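Local coordinates for protein inorganic pyrophosphatase (Shewanella sp. AS-11, PDB 6LL8) that probably hydrolyses inorganic diphosphate to two phosphates as a manganese-dependent type II pyrophosphatase, here holding magnesium ions and the substrate analogue imidodiphosphate, at residues A[7-10]-A[11-15]; A[146-149]-A[150-153]; A[269-272]-A[273-277]; A[155-158]-A[159-162]. All coordinates share one frame; numbering follows the deposited sequence. Where two conformers were deposited one is given.

Interaction 1: A[7-10]-A[11-15]; sequences VGHK and IPDSD. With MG (magnesium ion), chain C; MG (magnesium ion), chain F; MG (magnesium ion), chain D; 2PN (imidodiphosphoric acid), chain I.
His9 and Asp13 converge on one magnesium ion in the loop between strand 4-7 and helix 14-29, where the metal-binding signature His-x-x-x-Asp-x-Asp of family II pyrophosphatases runs from His9 to Asp15. Metal bonds dominate. His9 reaches the ion through NE2, at 2.2 Å, while Asp13 straddles it with both oxygens, OD2 at 2.1 Å and OD1 as the longer arm. Asp73 and O1 of the imidodiphosphate also bind this ion. Asp13 OD2 bridges to a second magnesium, 2.4 Å away and shared with Asp147, and Asp15 OD2 serves a third with Asp73, His95 and Asp147. The three ions thus take O1, O2 and O3 of a single phosphoryl group.

Hydrogen bonds set the histidine. Its ND1 donates to Lys10 O at 2.9 Å (156°), which lies in the ring plane. With CG placed between the backbone N and the carbonyl carbon (chi1 51°), this bond and the metal bond of NE2 hold the ring from its two nitrogens; a contact from ND1 to Ile11 O at 3.1 Å is only a weak addition. Asp13 is also the N-cap of helix 14-29, its OD1 capping Ser16. Packing adds Pro12, whose CB lies 3.6 Å from His9 O. Beyond the carboxylates, Asp15 N donates to a water at 3.0 Å, and that water is itself a ligand of the second magnesium.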
loop_
_atom_site.group_PDB
_atom_site.type_symbol
_atom_site.label_atom_id
_atom_site.label_comp_id
_atom_site.label_asym_id
_atom_site.label_seq_id
_atom_site.Cartn_x
_atom_site.Cartn_y
_atom_site.Cartn_z
ATOM N N VAL A 7 -2.554 -0.194 -13.078
ATOM C CA VAL A 7 -2.258 0.933 -12.171
ATOM C C VAL A 7 -2.767 0.621 -10.765
ATOM O O VAL A 7 -3.895 0.159 -10.556
ATOM C CB VAL A 7 -2.788 2.241 -12.734
ATOM C CG1 VAL A 7 -4.265 2.227 -12.886
ATOM C CG2 VAL A 7 -2.361 3.424 -11.899
ATOM N N GLY A 8 -1.905 0.932 -9.818
ATOM C CA GLY A 8 -2.196 0.769 -8.396
ATOM C C GLY A 8 -2.770 2.008 -7.764
ATOM O O GLY A 8 -3.274 2.904 -8.426
ATOM N N HIS A 9 -2.760 2.023 -6.441
ATOM C CA HIS A 9 -3.472 3.086 -5.723
ATOM C C HIS A 9 -2.805 4.440 -5.880
ATOM O O HIS A 9 -1.585 4.548 -6.049
ATOM C CB HIS A 9 -3.727 2.727 -4.249
ATOM C CG HIS A 9 -2.572 2.267 -3.419
ATOM N ND1 HIS A 9 -1.589 3.112 -2.926
ATOM C CD2 HIS A 9 -2.278 1.035 -2.934
ATOM C CE1 HIS A 9 -0.736 2.353 -2.195
ATOM N NE2 HIS A 9 -1.128 1.084 -2.183
ATOM N N LYS A 10 -3.610 5.484 -5.683
ATOM C CA LYS A 10 -3.096 6.818 -5.397
ATOM C C LYS A 10 -2.055 6.719 -4.291
ATOM O O LYS A 10 -2.189 5.909 -3.387
ATOM C CB LYS A 10 -4.235 7.742 -4.990
ATOM C CG LYS A 10 -5.119 8.264 -6.105
ATOM C CD LYS A 10 -6.123 9.285 -5.635
ATOM C CE LYS A 10 -6.815 9.988 -6.776
ATOM N NZ LYS A 10 -7.710 11.026 -6.198
ATOM N N ILE A 11 -1.058 7.580 -4.374
ATOM C CA ILE A 11 0.071 7.552 -3.410
ATOM C C ILE A 11 0.644 6.142 -3.436
ATOM O O ILE A 11 0.569 5.344 -2.494
ATOM C CB ILE A 11 -0.294 8.070 -2.015
ATOM C CG1 ILE A 11 -0.927 9.469 -2.172
ATOM C CG2 ILE A 11 0.962 8.096 -1.143
ATOM C CD1 ILE A 11 -1.279 10.138 -0.910
ATOM N N PRO A 12 1.180 5.737 -4.594
ATOM C CA PRO A 12 1.555 4.331 -4.768
ATOM C C PRO A 12 2.717 3.962 -3.856
ATOM O O PRO A 12 3.654 4.723 -3.665
ATOM C CB PRO A 12 1.970 4.259 -6.222
ATOM C CG PRO A 12 2.349 5.659 -6.601
ATOM C CD PRO A 12 1.379 6.534 -5.816
ATOM N N ASP A 13 2.682 2.713 -3.422
ATOM C CA ASP A 13 3.784 2.061 -2.710
ATOM C C ASP A 13 4.442 1.033 -3.619
ATOM O O ASP A 13 4.100 0.896 -4.805
ATOM C CB ASP A 13 3.282 1.495 -1.410
ATOM C CG ASP A 13 2.103 0.540 -1.564
ATOM O OD1 ASP A 13 1.799 0.086 -2.691
ATOM O OD2 ASP A 13 1.443 0.222 -0.544
ATOM N N SER A 14 5.398 0.306 -3.087
ATOM C CA SER A 14 6.165 -0.646 -3.891
ATOM C C SER A 14 5.246 -1.706 -4.483
ATOM O O SER A 14 5.475 -2.119 -5.632
ATOM C CB SER A 14 7.304 -1.233 -3.106
ATOM O OG SER A 14 8.204 -0.228 -2.724
ATOM N N ASP A 15 4.299 -2.227 -3.741
ATOM C CA ASP A 15 3.399 -3.234 -4.304
ATOM C C ASP A 15 2.654 -2.679 -5.503
ATOM O O ASP A 15 2.566 -3.339 -6.549
ATOM C CB ASP A 15 2.437 -3.696 -3.218
ATOM C CG ASP A 15 1.617 -4.934 -3.467
ATOM O OD1 ASP A 15 2.056 -5.763 -4.318
ATOM O OD2 ASP A 15 0.593 -5.131 -2.773
HETATM MG MG MG C . -0.092 -0.761 -1.523
HETATM MG MG MG F . 2.271 -1.837 0.441
HETATM MG MG MG D . -0.214 -4.199 -1.063
HETATM P P1 2PN I . -0.861 -2.060 1.195
HETATM O O1 2PN I . -1.196 -1.076 0.078
HETATM O O2 2PN I . 0.471 -1.771 1.834
HETATM O O3 2PN I . -0.971 -3.493 0.706
HETATM N N1 2PN I . -2.019 -1.872 2.348
HETATM P P2 2PN I . -2.052 -1.257 3.879
HETATM O O4 2PN I . -3.209 -0.264 3.863
HETATM O O5 2PN I . -0.735 -0.557 4.137
HETATM O O6 2PN I . -2.303 -2.404 4.827
HETATM O O HOH W 1 4.364 -1.833 -0.751
HETATM O O HOH W 2 3.103 -0.887 2.457
#

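Interaction 2: A[146-149]-A[150-153]; sequences SDTV and IFKS. With MG (magnesium ion), chain D; MG (magnesium ion), chain F; 2PN (imidodiphosphoric acid), chain I.
Thr148 grips the turn that follows it with two different oxygens. Phe151 N donates to its hydroxyl OG1 at 3.2 Å (147°), and Ser153 N donates to its carbonyl O at 2.9 Å (166°). Lys152 N closes the type I' turn on Val149 O, also at 2.9 Å. Phe151 runs alongside Thr148, pointing the same way, and brings its CD1 to 3.6 Å from Thr148 OG1, which sits at the ring edge. The hydroxyl is placed between the backbone N and the carbonyl carbon (chi1 68°), from where it also bonds back to Ile144 O within the helix. On the helical side Asp147 splits its carboxylate between two magnesium ions: OD2 lies 2.1 Å from the one shared with Asp15, Asp73 and His95, and OD1 lies 2.2 Å from the one shared with Asp13.

A water ties the two ends of the stretch together, donating to Asp147 O at 2.7 Å and meeting Ser153 OG at 2.8 Å; this serine hydroxyl has a further partner in Thr155.

In the next shell, helix 176-187 covers the apolar side, Phe184 meeting both Val149 and Ile150, while Phe151 packs on Ile161 and Val164 of helix 158-171. Lys152 NZ is held by Ile256 O.

Backbone bonds into the last turn and the positive phi of Val149 make this a Schellman motif, which ends helix 134-147 just past the metal-binding Asp147 and runs into a type I' turn from Val149 to Lys152.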
loop_
_atom_site.group_PDB
_atom_site.type_symbol
_atom_site.label_atom_id
_atom_site.label_comp_id
_atom_site.label_asym_id
_atom_site.label_seq_id
_atom_site.Cartn_x
_atom_site.Cartn_y
_atom_site.Cartn_z
ATOM N N SER A 146 8.297 -6.026 1.530
ATOM C CA SER A 146 7.826 -4.732 2.056
ATOM C C SER A 146 6.434 -4.899 2.659
ATOM O O SER A 146 6.218 -4.528 3.826
ATOM C CB SER A 146 7.850 -3.690 0.971
ATOM O OG SER A 146 7.557 -2.449 1.547
ATOM N N ASP A 147 5.500 -5.407 1.877
ATOM C CA ASP A 147 4.110 -5.518 2.363
ATOM C C ASP A 147 3.995 -6.425 3.578
ATOM O O ASP A 147 3.177 -6.160 4.451
ATOM C CB ASP A 147 3.205 -6.045 1.264
ATOM C CG ASP A 147 2.488 -4.959 0.503
ATOM O OD1 ASP A 147 3.066 -3.884 0.381
ATOM O OD2 ASP A 147 1.396 -5.209 -0.073
ATOM N N THR A 148 4.801 -7.474 3.653
ATOM C CA THR A 148 4.738 -8.395 4.781
ATOM C C THR A 148 5.655 -7.970 5.924
ATOM O O THR A 148 5.692 -8.679 6.934
ATOM C CB THR A 148 5.064 -9.819 4.388
ATOM O OG1 THR A 148 6.432 -9.953 4.027
ATOM C CG2 THR A 148 4.144 -10.367 3.323
ATOM N N VAL A 149 6.360 -6.871 5.782
ATOM C CA VAL A 149 7.287 -6.405 6.842
ATOM C C VAL A 149 8.269 -7.539 7.162
ATOM O O VAL A 149 8.449 -7.953 8.324
ATOM C CB VAL A 149 6.580 -5.808 8.070
ATOM C CG1 VAL A 149 7.592 -5.096 8.967
ATOM C CG2 VAL A 149 5.471 -4.861 7.650
ATOM N N ILE A 150 8.918 -8.052 6.135
ATOM C CA ILE A 150 9.918 -9.131 6.311
ATOM C C ILE A 150 9.265 -10.292 7.057
ATOM O O ILE A 150 9.877 -10.917 7.947
ATOM C CB ILE A 150 11.218 -8.655 6.980
ATOM C CG1 ILE A 150 11.578 -7.191 6.709
ATOM C CG2 ILE A 150 12.346 -9.589 6.561
ATOM C CD1 ILE A 150 12.796 -6.673 7.482
ATOM N N PHE A 151 8.040 -10.606 6.678
ATOM C CA PHE A 151 7.232 -11.734 7.203
ATOM C C PHE A 151 6.702 -11.462 8.611
ATOM O O PHE A 151 6.051 -12.358 9.173
ATOM C CB PHE A 151 7.957 -13.077 7.146
ATOM C CG PHE A 151 8.620 -13.425 5.850
ATOM C CD1 PHE A 151 8.110 -13.039 4.619
ATOM C CD2 PHE A 151 9.693 -14.288 5.860
ATOM C CE1 PHE A 151 8.712 -13.456 3.453
ATOM C CE2 PHE A 151 10.283 -14.710 4.684
ATOM C CZ PHE A 151 9.794 -14.287 3.475
ATOM N N LYS A 152 6.933 -10.293 9.181
ATOM C CA LYS A 152 6.468 -10.005 10.554
ATOM C C LYS A 152 4.993 -9.619 10.597
ATOM O O LYS A 152 4.343 -9.766 11.624
ATOM C CB LYS A 152 7.265 -8.841 11.146
ATOM C CG LYS A 152 8.759 -9.076 11.315
ATOM C CD LYS A 152 9.522 -7.798 11.680
ATOM C CE LYS A 152 11.020 -7.999 11.885
ATOM N NZ LYS A 152 11.475 -7.120 12.958
ATOM N N SER A 153 4.480 -9.048 9.532
ATOM C CA SER A 153 3.096 -8.551 9.536
ATOM C C SER A 153 2.137 -9.718 9.685
ATOM O O SER A 153 2.330 -10.754 9.041
ATOM C CB SER A 153 2.798 -7.791 8.284
ATOM O OG SER A 153 1.471 -7.288 8.326
HETATM MG MG MG D . -0.214 -4.199 -1.063
HETATM MG MG MG F . 2.271 -1.837 0.441
HETATM P P1 2PN I . -0.861 -2.060 1.195
HETATM O O1 2PN I . -1.196 -1.076 0.078
HETATM O O2 2PN I . 0.471 -1.771 1.834
HETATM O O3 2PN I . -0.971 -3.493 0.706
HETATM N N1 2PN I . -2.019 -1.872 2.348
HETATM P P2 2PN I . -2.052 -1.257 3.879
HETATM O O4 2PN I . -3.209 -0.264 3.863
HETATM O O5 2PN I . -0.735 -0.557 4.137
HETATM O O6 2PN I . -2.303 -2.404 4.827
HETATM O O HOH W 3 1.626 -5.214 6.488
HETATM O O HOH W 2 3.103 -0.887 2.457
HETATM O O HOH W 1 4.364 -1.833 -0.751
#

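Interaction 3: A[269-272]-A[273-277]; sequences SADL and TERAY
Asp271 and Arg275, in the conformer described for the arginine, form a salt bridge one helical turn apart, where a type I turn from Ser269 to Leu272 leads into the short helix 272-277 of the DHHA2 domain. Asp271 holds the N-cap position, yet its carboxylate caps no backbone N and faces the arginine instead. Arg275 NE donates to Asp271 OD1 at 2.8 Å and nearly straight (167°); the oxygen lies in the guanidinium plane but is approached from above the carboxylate plane, the two groups being turned 47° apart. For this conformer, replacing Asp271 by an alanine would probably leave Arg275 NE without its charged mate and the guanidinium freer to turn.

The tightly packed part is the backbone and Leu272. Arg275 N bonds to Asp271 O and Ala276 N to Leu272 O, both at 2.9 Å. Leu272, its CG anti to the backbone N (chi1 -173°), is buried against Phe306 of helix 294-307 and Leu250 of strand 248-255.

The outer side is looser. Ser269, Glu274 and Arg275 each have two conformers, so the outer contacts are probably not permanent. In those described, exposed Glu274 brings OE1 to 4.2 Å from Asp271 CB, while the like-charged Asp271 OD2 and Glu274 OE1 stay 5.4 Å apart. In the same conformers Arg275 NH2 donates to Ser269 OG at 2.8 Å, with the hydroxyl close to the guanidinium plane.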
loop_
_atom_site.group_PDB
_atom_site.type_symbol
_atom_site.label_atom_id
_atom_site.label_comp_id
_atom_site.label_asym_id
_atom_site.label_seq_id
_atom_site.Cartn_x
_atom_site.Cartn_y
_atom_site.Cartn_z
ATOM N N SER A 269 -14.915 12.539 16.104
ATOM C CA SER A 269 -15.376 11.655 17.197
ATOM C C SER A 269 -14.347 11.648 18.328
ATOM O O SER A 269 -13.228 11.133 18.146
ATOM C CB SER A 269 -15.649 10.266 16.732
ATOM O OG SER A 269 -15.996 9.465 17.847
ATOM N N ALA A 270 -14.736 12.154 19.495
ATOM C CA ALA A 270 -13.792 12.243 20.633
ATOM C C ALA A 270 -13.410 10.847 21.134
ATOM O O ALA A 270 -12.356 10.724 21.773
ATOM C CB ALA A 270 -14.365 13.081 21.747
ATOM N N ASP A 271 -14.222 9.819 20.887
ATOM C CA ASP A 271 -13.958 8.470 21.457
ATOM C C ASP A 271 -13.610 7.464 20.351
ATOM O O ASP A 271 -13.801 6.253 20.530
ATOM C CB ASP A 271 -15.148 8.001 22.282
ATOM C CG ASP A 271 -16.427 7.879 21.476
ATOM O OD1 ASP A 271 -16.433 8.274 20.288
ATOM O OD2 ASP A 271 -17.427 7.410 22.066
ATOM N N LEU A 272 -13.076 7.943 19.230
ATOM C CA LEU A 272 -12.870 7.074 18.041
ATOM C C LEU A 272 -12.101 5.813 18.420
ATOM O O LEU A 272 -12.567 4.713 18.065
ATOM C CB LEU A 272 -12.084 7.858 16.991
ATOM C CG LEU A 272 -11.961 7.130 15.654
ATOM C CD1 LEU A 272 -13.272 7.118 14.910
ATOM C CD2 LEU A 272 -10.880 7.750 14.786
ATOM N N THR A 273 -10.920 5.919 19.021
ATOM C CA THR A 273 -10.079 4.715 19.239
ATOM C C THR A 273 -10.587 3.899 20.425
ATOM O O THR A 273 -10.431 2.673 20.409
ATOM C CB THR A 273 -8.588 5.039 19.342
ATOM O OG1 THR A 273 -8.335 5.857 20.473
ATOM C CG2 THR A 273 -8.063 5.746 18.113
ATOM N N GLU A 274 -11.218 4.539 21.399
ATOM C CA GLU A 274 -11.909 3.789 22.470
ATOM C C GLU A 274 -12.943 2.853 21.831
ATOM O O GLU A 274 -12.952 1.662 22.154
ATOM C CB GLU A 274 -12.532 4.780 23.461
ATOM C CG GLU A 274 -13.241 4.132 24.643
ATOM C CD GLU A 274 -13.414 5.030 25.863
ATOM O OE1 GLU A 274 -13.541 6.265 25.701
ATOM O OE2 GLU A 274 -13.414 4.490 26.978
ATOM N N ARG A 275 -13.772 3.386 20.941
ATOM C CA ARG A 275 -14.874 2.609 20.319
ATOM C C ARG A 275 -14.293 1.557 19.366
ATOM O O ARG A 275 -14.770 0.392 19.383
ATOM C CB ARG A 275 -15.871 3.522 19.600
ATOM C CG ARG A 275 -16.773 4.322 20.535
ATOM C CD ARG A 275 -17.874 5.026 19.761
ATOM N NE ARG A 275 -17.269 6.014 18.882
ATOM C CZ ARG A 275 -17.221 5.970 17.543
ATOM N NH1 ARG A 275 -17.767 4.985 16.852
ATOM N NH2 ARG A 275 -16.617 6.935 16.889
ATOM N N ALA A 276 -13.335 1.927 18.531
ATOM C CA ALA A 276 -12.839 0.995 17.500
ATOM C C ALA A 276 -11.972 -0.107 18.110
ATOM O O ALA A 276 -12.105 -1.246 17.661
ATOM C CB ALA A 276 -12.095 1.744 16.427
ATOM N N TYR A 277 -11.079 0.211 19.046
ATOM C CA TYR A 277 -9.986 -0.684 19.495
ATOM C C TYR A 277 -10.064 -0.992 20.986
ATOM O O TYR A 277 -9.240 -1.788 21.462
ATOM C CB TYR A 277 -8.615 -0.079 19.164
ATOM C CG TYR A 277 -8.488 0.356 17.723
ATOM C CD1 TYR A 277 -8.643 -0.543 16.688
ATOM C CD2 TYR A 277 -8.222 1.674 17.401
ATOM C CE1 TYR A 277 -8.519 -0.145 15.367
ATOM C CE2 TYR A 277 -8.107 2.089 16.088
ATOM C CZ TYR A 277 -8.264 1.178 15.063
ATOM O OH TYR A 277 -8.157 1.632 13.781
#

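Interaction 4: A[155-158]-A[159-162]; sequences TCTT and ADIR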
loop_
_atom_site.group_PDB
_atom_site.type_symbol
_atom_site.label_atom_id
_atom_site.label_comp_id
_atom_site.label_asym_id
_atom_site.label_seq_id
_atom_site.Cartn_x
_atom_site.Cartn_y
_atom_site.Cartn_z
ATOM N N THR A 155 -0.514 -10.036 8.148
ATOM C CA THR A 155 -1.037 -10.340 6.819
ATOM C C THR A 155 -0.231 -11.424 6.127
ATOM O O THR A 155 -0.683 -11.975 5.132
ATOM C CB THR A 155 -1.092 -9.107 5.933
ATOM O OG1 THR A 155 0.244 -8.653 5.769
ATOM C CG2 THR A 155 -1.987 -8.047 6.510
ATOM N N CYS A 156 0.962 -11.710 6.602
ATOM C CA CYS A 156 1.838 -12.680 5.916
ATOM C C CYS A 156 1.230 -14.075 6.020
ATOM O O CYS A 156 0.738 -14.468 7.080
ATOM C CB CYS A 156 3.230 -12.668 6.529
ATOM S SG CYS A 156 4.454 -13.565 5.564
ATOM N N THR A 157 1.277 -14.798 4.911
ATOM C CA THR A 157 0.821 -16.185 4.827
ATOM C C THR A 157 1.963 -17.049 4.325
ATOM O O THR A 157 2.945 -16.579 3.785
ATOM C CB THR A 157 -0.389 -16.327 3.900
ATOM O OG1 THR A 157 0.017 -16.125 2.548
ATOM C CG2 THR A 157 -1.507 -15.373 4.266
ATOM N N THR A 158 1.794 -18.360 4.444
ATOM C CA THR A 158 2.741 -19.329 3.862
ATOM C C THR A 158 2.925 -19.059 2.365
ATOM O O THR A 158 4.036 -19.169 1.856
ATOM C CB THR A 158 2.240 -20.755 4.085
ATOM O OG1 THR A 158 2.051 -20.923 5.496
ATOM C CG2 THR A 158 3.209 -21.764 3.521
ATOM N N ALA A 159 1.856 -18.685 1.669
ATOM C CA ALA A 159 1.971 -18.396 0.226
ATOM C C ALA A 159 2.953 -17.264 -0.041
ATOM O O ALA A 159 3.697 -17.326 -0.997
ATOM C CB ALA A 159 0.637 -18.098 -0.385
ATOM N N ASP A 160 2.932 -16.235 0.798
ATOM C CA ASP A 160 3.853 -15.095 0.606
ATOM C C ASP A 160 5.302 -15.536 0.816
ATOM O O ASP A 160 6.186 -15.135 0.058
ATOM C CB ASP A 160 3.551 -13.955 1.569
ATOM C CG ASP A 160 2.149 -13.396 1.398
ATOM O OD1 ASP A 160 1.916 -12.686 0.386
ATOM O OD2 ASP A 160 1.285 -13.691 2.267
ATOM N N ILE A 161 5.549 -16.348 1.829
ATOM C CA ILE A 161 6.913 -16.827 2.144
ATOM C C ILE A 161 7.409 -17.693 1.003
ATOM O O ILE A 161 8.541 -17.499 0.515
ATOM C CB ILE A 161 6.944 -17.539 3.488
ATOM C CG1 ILE A 161 6.585 -16.569 4.606
ATOM C CG2 ILE A 161 8.318 -18.150 3.699
ATOM C CD1 ILE A 161 6.392 -17.196 5.958
ATOM N N ARG A 162 6.590 -18.649 0.565
ATOM C CA ARG A 162 6.994 -19.538 -0.542
ATOM C C ARG A 162 7.245 -18.712 -1.796
ATOM O O ARG A 162 8.185 -18.999 -2.543
ATOM C CB ARG A 162 5.911 -20.572 -0.801
ATOM C CG ARG A 162 5.732 -21.616 0.297
ATOM C CD ARG A 162 4.829 -22.772 -0.132
ATOM N NE ARG A 162 3.582 -22.284 -0.730
ATOM C CZ ARG A 162 2.396 -22.215 -0.128
ATOM N NH1 ARG A 162 2.239 -22.666 1.102
ATOM N NH2 ARG A 162 1.355 -21.730 -0.776
#
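Cys156 SG packs on Ile161 CG1 at 3.8 Å, the apolar part of the contact, directly after Thr155, whose side chain touches Lys295 on the side of the imidodiphosphate pocket. The sulfur swings anti to the backbone N (chi1 -168°) and also lies against Thr148 and Phe151.

Thr157 is the N-cap of helix 158-171 and the polar centre of the contact. Thr157 N donates to the anti lone pair of Asp160 OD2, at 2.9 Å; this is the half of a capping box in which the N3 side chain accepts from the N-cap N. Thr157 OG1 gives a second bond to the same OD2, at 2.8 Å, arriving from above the carboxylate plane (51° out of it). The Thr157 carbonyl opens the helix: Ile161 N reaches Thr157 O at 3.3 Å within the carbonyl plane, and Asp160 N adds a weak bond.

Thr158 carries the following turn, its O accepting from Arg162 N at 2.9 Å and almost straight (174°). In the conformer described, the bent Arg162 side chain lays one guanidinium face over Thr158 O, which sits toward the rim of the group. Both residues have two conformers, and the very close approach of their side chains is doubtful.

In place of Asp160, an alanine would probably leave Thr157 N and OG1 without their shared acceptor and loosen the start of the helix. Asp160 OD2 also accepts from Gly115 N, and OD1 has a partner in Thr119 OG1. Three donors on OD2 of a buried carboxylate near a helix N-terminus would be expected to keep it ionised and to tie that start to Gly115 and to Thr119 of helix 117-128.

How the interactions relate
Interaction 1 is buried near the centre of the chain; interaction 2 is partly buried and joins it directly, sharing two magnesium ions, the imidodiphosphate and two waters. Asp15 OD2 and Asp147 OD2 come within 2.8 Å, a closeness of like charges which the shared magnesium probably offsets. Interaction 4 lies nearer the surface and begins the helix that follows the one interaction 2 ends, and the two contacts touch across the turn between helices 134-147 and 158-171. Interaction 3 stands apart in the DHHA2 domain, its nearest atoms about 14 Å from interactions 2 and 4. Aspartates recur throughout, as metal ligands in interactions 1 and 2, hydrogen-bond acceptor in 4 and salt-bridge partner in 3.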